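PDB 1TWI: diaminopimelate decarboxylase from Methanocaldococcus jannaschii, which catalyses the pyridoxal-phosphate-dependent decarboxylation of meso-diaminopimelate to L-lysine, the final step of lysine biosynthesis by the diaminopimelate pathway. Local coordinates for residues 12-17 against 299-304; 255-260 against 380-385. All blocks are in the same frame, centred on the assembly; numbering follows the deposited sequence.

Contact 1. Residues 12-17 against 299-304; sequences GRFFID and AGYLLG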
ATOM      1  N   GLY A  12     -15.097 -23.790  22.819  1.00 21.56           N
ATOM      2  CA  GLY A  12     -15.852 -22.952  21.901  1.00 19.00           C
ATOM      3  C   GLY A  12     -15.271 -21.576  21.571  1.00 17.87           C
ATOM      4  O   GLY A  12     -16.005 -20.733  21.051  1.00 17.07           O
ATOM      5  N   ARG A  13     -14.006 -21.353  21.908  1.00 16.84           N
ATOM      6  CA  ARG A  13     -13.318 -20.096  21.618  1.00 19.13           C
ATOM      7  C   ARG A  13     -11.962 -20.329  20.979  1.00 16.23           C
ATOM      8  O   ARG A  13     -11.325 -21.384  21.161  1.00 17.57           O
ATOM      9  CB  ARG A  13     -13.140 -19.251  22.894  1.00 19.74           C
ATOM     10  CG  ARG A  13     -14.470 -18.871  23.493  1.00 24.96           C
ATOM     11  CD  ARG A  13     -14.353 -18.551  24.977  1.00 26.04           C
ATOM     12  NE  ARG A  13     -13.748 -17.237  25.236  1.00 27.85           N
ATOM     13  CZ  ARG A  13     -14.391 -16.058  25.224  1.00 27.67           C
ATOM     14  NH1 ARG A  13     -15.697 -15.991  24.958  1.00 27.18           N
ATOM     15  NH2 ARG A  13     -13.724 -14.945  25.514  1.00 22.97           N
ATOM     16  N   PHE A  14     -11.495 -19.322  20.239  1.00 15.80           N
ATOM     17  CA  PHE A  14     -10.190 -19.427  19.573  1.00 13.58           C
ATOM     18  C   PHE A  14      -9.053 -18.984  20.501  1.00 12.49           C
ATOM     19  O   PHE A  14      -9.137 -17.935  21.157  1.00 13.60           O
ATOM     20  CB  PHE A  14     -10.219 -18.544  18.301  1.00 13.54           C
ATOM     21  CG  PHE A  14      -8.941 -18.589  17.462  1.00 12.84           C
ATOM     22  CD1 PHE A  14      -8.465 -19.787  16.962  1.00 13.81           C
ATOM     23  CD2 PHE A  14      -8.285 -17.399  17.097  1.00 14.36           C
ATOM     24  CE1 PHE A  14      -7.324 -19.819  16.065  1.00 13.61           C
ATOM     25  CE2 PHE A  14      -7.157 -17.415  16.222  1.00 14.12           C
ATOM     26  CZ  PHE A  14      -6.688 -18.638  15.712  1.00 11.90           C
ATOM     27  N   PHE A  15      -7.964 -19.755  20.510  1.00 12.68           N
ATOM     28  CA  PHE A  15      -6.767 -19.458  21.327  1.00 12.74           C
ATOM     29  C   PHE A  15      -5.483 -19.371  20.490  1.00 13.67           C
ATOM     30  O   PHE A  15      -5.344 -20.121  19.517  1.00 14.41           O
ATOM     31  CB  PHE A  15      -6.551 -20.551  22.414  1.00 12.46           C
ATOM     32  CG  PHE A  15      -7.542 -20.427  23.604  1.00 15.85           C
ATOM     33  CD1 PHE A  15      -8.875 -20.808  23.461  1.00 17.65           C
ATOM     34  CD2 PHE A  15      -7.126 -19.905  24.814  1.00 15.94           C
ATOM     35  CE1 PHE A  15      -9.791 -20.671  24.531  1.00 19.35           C
ATOM     36  CE2 PHE A  15      -8.025 -19.758  25.915  1.00 17.88           C
ATOM     37  CZ  PHE A  15      -9.349 -20.141  25.773  1.00 19.44           C
ATOM     38  N   ILE A  16      -4.549 -18.488  20.874  1.00 13.49           N
ATOM     39  CA  ILE A  16      -3.245 -18.379  20.182  1.00 13.09           C
ATOM     40  C   ILE A  16      -2.239 -18.511  21.297  1.00 14.31           C
ATOM     41  O   ILE A  16      -2.244 -17.689  22.229  1.00 14.88           O
ATOM     42  CB  ILE A  16      -3.042 -16.984  19.476  1.00 13.44           C
ATOM     43  CG1 ILE A  16      -4.166 -16.782  18.433  1.00 12.01           C
ATOM     44  CG2 ILE A  16      -1.564 -16.923  18.860  1.00 11.06           C
ATOM     45  CD1 ILE A  16      -4.442 -15.344  18.039  1.00 13.56           C
ATOM     46  N   ASP A  17      -1.397 -19.545  21.233  1.00 12.83           N
ATOM     47  CA  ASP A  17      -0.423 -19.794  22.289  1.00 14.01           C
ATOM     48  C   ASP A  17      -1.052 -19.908  23.671  1.00 14.76           C
ATOM     49  O   ASP A  17      -0.423 -19.555  24.684  1.00 12.94           O
ATOM     50  CB  ASP A  17       0.638 -18.710  22.334  1.00 16.27           C
ATOM     51  CG  ASP A  17       1.624 -18.844  21.206  1.00 16.42           C
ATOM     52  OD1 ASP A  17       1.972 -19.991  20.844  1.00 15.63           O
ATOM     53  OD2 ASP A  17       2.076 -17.805  20.693  1.00 18.51           O
ATOM     54  N   ALA A 299       2.843 -17.106  11.786  1.00 10.02           N
ATOM     55  CA  ALA A 299       2.852 -16.716  13.190  1.00 11.28           C
ATOM     56  C   ALA A 299       1.906 -15.515  13.456  1.00 10.30           C
ATOM     57  O   ALA A 299       1.631 -15.189  14.625  1.00 10.69           O
ATOM     58  CB  ALA A 299       4.304 -16.321  13.632  1.00 10.72           C
ATOM     59  N   GLY A 300       1.423 -14.886  12.398  1.00  9.40           N
ATOM     60  CA  GLY A 300       0.581 -13.680  12.562  1.00 10.35           C
ATOM     61  C   GLY A 300      -0.902 -13.814  12.315  1.00 10.63           C
ATOM     62  O   GLY A 300      -1.319 -14.471  11.348  1.00 12.37           O
ATOM     63  N   TYR A 301      -1.710 -13.222  13.198  1.00 10.18           N
ATOM     64  CA  TYR A 301      -3.166 -13.273  13.050  1.00 10.51           C
ATOM     65  C   TYR A 301      -3.637 -11.851  13.212  1.00 11.59           C
ATOM     66  O   TYR A 301      -3.084 -11.139  14.025  1.00 13.14           O
ATOM     67  CB  TYR A 301      -3.796 -14.134  14.160  1.00  9.35           C
ATOM     68  CG  TYR A 301      -3.257 -15.566  14.086  1.00 11.56           C
ATOM     69  CD1 TYR A 301      -2.008 -15.866  14.619  1.00 11.28           C
ATOM     70  CD2 TYR A 301      -3.962 -16.590  13.382  1.00 12.35           C
ATOM     71  CE1 TYR A 301      -1.435 -17.112  14.466  1.00 11.86           C
ATOM     72  CE2 TYR A 301      -3.398 -17.888  13.229  1.00 11.17           C
ATOM     73  CZ  TYR A 301      -2.129 -18.122  13.774  1.00 12.76           C
ATOM     74  OH  TYR A 301      -1.475 -19.326  13.604  1.00 10.49           O
ATOM     75  N   LEU A 302      -4.642 -11.443  12.430  1.00 11.79           N
ATOM     76  CA  LEU A 302      -5.190 -10.099  12.563  1.00 11.09           C
ATOM     77  C   LEU A 302      -6.648 -10.196  13.058  1.00 12.19           C
ATOM     78  O   LEU A 302      -7.503 -10.804  12.380  1.00 10.32           O
ATOM     79  CB  LEU A 302      -5.148  -9.364  11.216  1.00 10.71           C
ATOM     80  CG  LEU A 302      -5.763  -7.945  11.165  1.00 12.96           C
ATOM     81  CD1 LEU A 302      -5.083  -7.001  12.182  1.00 11.01           C
ATOM     82  CD2 LEU A 302      -5.624  -7.432   9.757  1.00 10.97           C
ATOM     83  N   LEU A 303      -6.916  -9.596  14.228  1.00  9.68           N
ATOM     84  CA  LEU A 303      -8.256  -9.622  14.812  1.00 10.29           C
ATOM     85  C   LEU A 303      -8.976  -8.330  14.485  1.00 10.92           C
ATOM     86  O   LEU A 303      -8.410  -7.238  14.599  1.00 11.93           O
ATOM     87  CB  LEU A 303      -8.167  -9.770  16.356  1.00  9.79           C
ATOM     88  CG  LEU A 303      -7.223 -10.891  16.825  1.00  9.95           C
ATOM     89  CD1 LEU A 303      -7.189 -10.989  18.379  1.00  9.16           C
ATOM     90  CD2 LEU A 303      -7.674 -12.203  16.210  1.00 11.49           C
ATOM     91  N   GLY A 304     -10.212  -8.464  14.038  1.00 11.74           N
ATOM     92  CA  GLY A 304     -11.016  -7.313  13.679  1.00 15.39           C
ATOM     93  C   GLY A 304     -12.416  -7.515  14.250  1.00 15.38           C
ATOM     94  O   GLY A 304     -13.004  -8.586  14.103  1.00 16.14           O
TER

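Contact 2. Residues 255-260 against 380-385; sequences YYKDKQ and AIFDVG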
ATOM      1  N   TYR A 255      -1.495 -20.779   2.757  1.00 11.59           N
ATOM      2  CA  TYR A 255      -2.603 -19.881   2.945  1.00 12.64           C
ATOM      3  C   TYR A 255      -3.898 -20.708   2.856  1.00 13.05           C
ATOM      4  O   TYR A 255      -4.809 -20.473   3.630  1.00 12.16           O
ATOM      5  CB  TYR A 255      -2.626 -18.796   1.870  1.00 11.64           C
ATOM      6  CG  TYR A 255      -1.574 -17.743   2.117  1.00 12.94           C
ATOM      7  CD1 TYR A 255      -1.679 -16.834   3.195  1.00 11.70           C
ATOM      8  CD2 TYR A 255      -0.452 -17.685   1.295  1.00 10.67           C
ATOM      9  CE1 TYR A 255      -0.659 -15.869   3.434  1.00 11.51           C
ATOM     10  CE2 TYR A 255       0.586 -16.739   1.535  1.00 13.81           C
ATOM     11  CZ  TYR A 255       0.463 -15.838   2.598  1.00 12.84           C
ATOM     12  OH  TYR A 255       1.462 -14.889   2.775  1.00 14.76           O
ATOM     13  N   TYR A 256      -3.973 -21.609   1.870  1.00 14.12           N
ATOM     14  CA  TYR A 256      -5.088 -22.541   1.697  1.00 17.23           C
ATOM     15  C   TYR A 256      -4.752 -23.693   2.653  1.00 16.96           C
ATOM     16  O   TYR A 256      -3.609 -24.101   2.724  1.00 16.58           O
ATOM     17  CB  TYR A 256      -5.146 -23.050   0.246  1.00 18.30           C
ATOM     18  CG  TYR A 256      -5.906 -22.087  -0.631  1.00 19.14           C
ATOM     19  CD1 TYR A 256      -7.288 -22.004  -0.561  1.00 20.28           C
ATOM     20  CD2 TYR A 256      -5.227 -21.225  -1.502  1.00 19.97           C
ATOM     21  CE1 TYR A 256      -7.970 -21.089  -1.346  1.00 23.76           C
ATOM     22  CE2 TYR A 256      -5.907 -20.304  -2.292  1.00 20.46           C
ATOM     23  CZ  TYR A 256      -7.257 -20.247  -2.210  1.00 20.61           C
ATOM     24  OH  TYR A 256      -7.917 -19.367  -3.018  1.00 23.08           O
ATOM     25  N   LYS A 257      -5.734 -24.187   3.394  1.00 18.73           N
ATOM     26  CA  LYS A 257      -5.510 -25.230   4.381  1.00 19.71           C
ATOM     27  C   LYS A 257      -5.892 -26.679   3.994  1.00 22.11           C
ATOM     28  O   LYS A 257      -5.684 -27.616   4.787  1.00 21.89           O
ATOM     29  CB  LYS A 257      -6.271 -24.859   5.638  1.00 18.38           C
ATOM     30  CG  LYS A 257      -6.096 -23.370   6.059  1.00 15.59           C
ATOM     31  CD  LYS A 257      -4.649 -23.181   6.526  1.00 11.41           C
ATOM     32  CE  LYS A 257      -4.390 -21.747   7.017  1.00 11.71           C
ATOM     33  NZ  LYS A 257      -2.912 -21.606   7.099  1.00 11.02           N
ATOM     34  N   ASP A 258      -6.407 -26.856   2.786  1.00 24.79           N
ATOM     35  CA  ASP A 258      -6.868 -28.173   2.292  1.00 27.34           C
ATOM     36  C   ASP A 258      -5.804 -29.042   1.587  1.00 28.39           C
ATOM     37  O   ASP A 258      -5.983 -30.263   1.435  1.00 28.50           O
ATOM     38  CB  ASP A 258      -8.052 -27.939   1.361  1.00 28.80           C
ATOM     39  CG  ASP A 258      -7.644 -27.201   0.078  1.00 31.31           C
ATOM     40  OD1 ASP A 258      -6.858 -26.212   0.141  1.00 30.75           O
ATOM     41  OD2 ASP A 258      -8.107 -27.615  -1.010  1.00 35.04           O
ATOM     42  N   LYS A 259      -4.686 -28.459   1.181  1.00 28.55           N
ATOM     43  CA  LYS A 259      -3.663 -29.262   0.501  1.00 29.67           C
ATOM     44  C   LYS A 259      -2.245 -29.146   1.077  1.00 29.16           C
ATOM     45  O   LYS A 259      -1.795 -28.055   1.455  1.00 28.09           O
ATOM     46  CB  LYS A 259      -3.612 -28.893  -0.999  1.00 31.62           C
ATOM     47  CG  LYS A 259      -4.746 -29.489  -1.867  1.00 33.93           C
ATOM     48  CD  LYS A 259      -4.415 -29.303  -3.375  1.00 36.02           C
ATOM     49  CE  LYS A 259      -5.660 -28.962  -4.231  1.00 36.91           C
ATOM     50  NZ  LYS A 259      -5.310 -28.244  -5.524  1.00 37.41           N
ATOM     51  N   GLN A 260      -1.534 -30.259   1.149  1.00 27.55           N
ATOM     52  CA  GLN A 260      -0.184 -30.182   1.660  1.00 27.53           C
ATOM     53  C   GLN A 260       0.678 -29.510   0.612  1.00 24.89           C
ATOM     54  O   GLN A 260       0.415 -29.595  -0.584  1.00 24.67           O
ATOM     55  CB  GLN A 260       0.399 -31.566   1.941  1.00 28.99           C
ATOM     56  CG  GLN A 260       0.091 -32.081   3.314  1.00 36.04           C
ATOM     57  CD  GLN A 260       1.058 -33.164   3.718  1.00 39.28           C
ATOM     58  OE1 GLN A 260       1.644 -33.843   2.855  1.00 42.58           O
ATOM     59  NE2 GLN A 260       1.243 -33.338   5.023  1.00 40.85           N
ATOM     60  N   ALA A 380     -10.797 -13.533  13.105  1.00 12.78           N
ATOM     61  CA  ALA A 380      -9.352 -13.648  12.994  1.00 12.11           C
ATOM     62  C   ALA A 380      -9.000 -13.952  11.518  1.00 12.95           C
ATOM     63  O   ALA A 380      -9.546 -14.912  10.882  1.00 11.91           O
ATOM     64  CB  ALA A 380      -8.832 -14.782  13.900  1.00 12.79           C
ATOM     65  N   ILE A 381      -8.081 -13.164  10.973  1.00 12.87           N
ATOM     66  CA  ILE A 381      -7.634 -13.371   9.599  1.00 10.99           C
ATOM     67  C   ILE A 381      -6.272 -13.995   9.785  1.00 11.70           C
ATOM     68  O   ILE A 381      -5.344 -13.394  10.370  1.00 10.09           O
ATOM     69  CB  ILE A 381      -7.521 -12.005   8.866  1.00 13.64           C
ATOM     70  CG1 ILE A 381      -8.918 -11.339   8.818  1.00 13.72           C
ATOM     71  CG2 ILE A 381      -6.989 -12.213   7.398  1.00 12.32           C
ATOM     72  CD1 ILE A 381      -8.811  -9.723   8.603  1.00 15.06           C
ATOM     73  N   PHE A 382      -6.128 -15.210   9.270  1.00 10.96           N
ATOM     74  CA  PHE A 382      -4.882 -15.962   9.413  1.00 10.64           C
ATOM     75  C   PHE A 382      -3.728 -15.587   8.499  1.00 10.30           C
ATOM     76  O   PHE A 382      -3.921 -15.057   7.422  1.00 11.64           O
ATOM     77  CB  PHE A 382      -5.110 -17.452   9.123  1.00 11.04           C
ATOM     78  CG  PHE A 382      -5.752 -18.226  10.258  1.00 13.84           C
ATOM     79  CD1 PHE A 382      -6.756 -17.637  11.044  1.00 12.62           C
ATOM     80  CD2 PHE A 382      -5.404 -19.549  10.481  1.00 13.05           C
ATOM     81  CE1 PHE A 382      -7.410 -18.388  12.033  1.00 14.13           C
ATOM     82  CE2 PHE A 382      -6.048 -20.336  11.475  1.00 11.62           C
ATOM     83  CZ  PHE A 382      -7.050 -19.744  12.242  1.00 13.71           C
ATOM     84  N   ASP A 383      -2.529 -15.917   8.971  1.00 10.31           N
ATOM     85  CA  ASP A 383      -1.322 -15.872   8.168  1.00  9.17           C
ATOM     86  C   ASP A 383      -0.989 -14.465   7.658  1.00 10.57           C
ATOM     87  O   ASP A 383      -0.750 -14.255   6.476  1.00 10.20           O
ATOM     88  CB  ASP A 383      -1.536 -16.852   7.006  1.00 10.04           C
ATOM     89  CG  ASP A 383      -1.817 -18.279   7.494  1.00 13.38           C
ATOM     90  OD1 ASP A 383      -1.085 -18.731   8.410  1.00 12.38           O
ATOM     91  OD2 ASP A 383      -2.750 -18.953   6.991  1.00 13.23           O
ATOM     92  N   VAL A 384      -0.968 -13.518   8.574  1.00  9.61           N
ATOM     93  CA  VAL A 384      -0.662 -12.144   8.199  1.00  8.32           C
ATOM     94  C   VAL A 384       0.668 -11.700   8.815  1.00  9.68           C
ATOM     95  O   VAL A 384       0.932 -10.490   8.943  1.00 10.90           O
ATOM     96  CB  VAL A 384      -1.755 -11.228   8.707  1.00  8.72           C
ATOM     97  CG1 VAL A 384      -3.073 -11.422   7.907  1.00  9.41           C
ATOM     98  CG2 VAL A 384      -1.983 -11.498  10.262  1.00  6.85           C
ATOM     99  N   GLY A 385       1.493 -12.653   9.267  1.00 10.42           N
ATOM    100  CA  GLY A 385       2.785 -12.249   9.853  1.00 10.13           C
ATOM    101  C   GLY A 385       3.814 -11.653   8.881  1.00  9.16           C
ATOM    102  O   GLY A 385       4.765 -10.996   9.295  1.00  9.91           O
TER
HETATM  103  O   HOH W   1       1.561 -13.437   5.060  1.00 12.10           O
HETATM  104  O   HOH W   2      -4.646 -18.331   5.206  1.00 12.93           O

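Contact 1. Residues 12-17 against 299-304
Y301 meets F14 and I16 where the small N-terminal antiparallel sheet lies against the larger mixed beta-sheet of the C-terminal domain, the partner of the alpha/beta barrel in this class of fold-type III decarboxylases. No hydrogen bond joins the two segments, and their backbones stay apart, with 8.8 Å between I16 CA and Y301 CA, so apolar side chains alone span the gap. On the packed side, the F14 and Y301 side chains cross at about a right angle: CZ of F14 lies 4.1 Å from CD2 of Y301, which sits at the rim of the F14 ring, near its plane. F14 reaches this position because its CG is anti to the backbone N (chi1 -178°), which carries the ring inward from strand 13-16. There it also meets F382, V7 and A380. I16 runs past Y301 in the opposite direction and touches the base of the tyrosine; I16 also touches V34 and S36 of strand 32-36. The other side of strand 13-16 is looser and partly exposed. R13 and F15 alternate with the buried pair and find their partners locally, R13 NE in a salt bridge with D20 and F15 in a cation-pi contact with K10. Back on the packed side, I16 CD1 lies 4.1 Å from both CB and CG of Y301.

Contact 2. Residues 255-260 against 380-385
With CG beside the backbone N and a bend at chi2 (-69°), K257 swings its chain toward D383, whose own CG is likewise beside its N and anti to the carbonyl carbon. The resulting salt bridge ties a loop of the pyridoxal-binding alpha/beta barrel to segment 380-385, which carries on from strand 378-382 in the C-terminal beta domain. K257 NZ donates to D383 OD2 at 2.7 Å, on the syn side and 17° out of the carboxylate plane; the ammonium also bonds to the carbonyl oxygens of P254 and L2. Beside it, CE of K257 approaches F382 obliquely, 4.2 Å from its CD2. Y255 slides past D383 in the opposite direction, its ring 83° from the carboxylate plane and its CD1 and CE1 against CB of D383. The carbonyl O of D383 lies at the ring edge, 3.4 Å from CE1 of Y255. Y255 OH hydrogen-bonds to NH1 of R293, and its ring makes a cation-pi contact with R329, so the interface adjoins two residues inferred to bind substrate. Two waters complete the junction. One accepts from Y255 OH and donates to D383 O; the other donates to Y255 O and, at 2.7 Å, to D383 OD2, which thus accepts from both K257 NZ and a water.

Overall arrangement
Both contacts are largely buried, completely so for the touching residues of contact 1, whereas K257 of contact 2 is partly exposed. Both use the mixed sheet of the C-terminal domain, in which strands 300-311 and 378-382 are antiparallel neighbours. Between the two, L302 O lies 2.8 Å from I381 N, a probable hydrogen bond, and V384 packs against the backbone of 301-302. F382 ties them further, since its ring meets both F14 and Y301. Contact 1, away from the annotated sites, joins two sheets by purely apolar packing. Contact 2, at the boundary with the barrel and close to R293 and R329, which line the pocket of the bound lysine and are inferred to bind substrate, relies on a salt bridge and bridging waters.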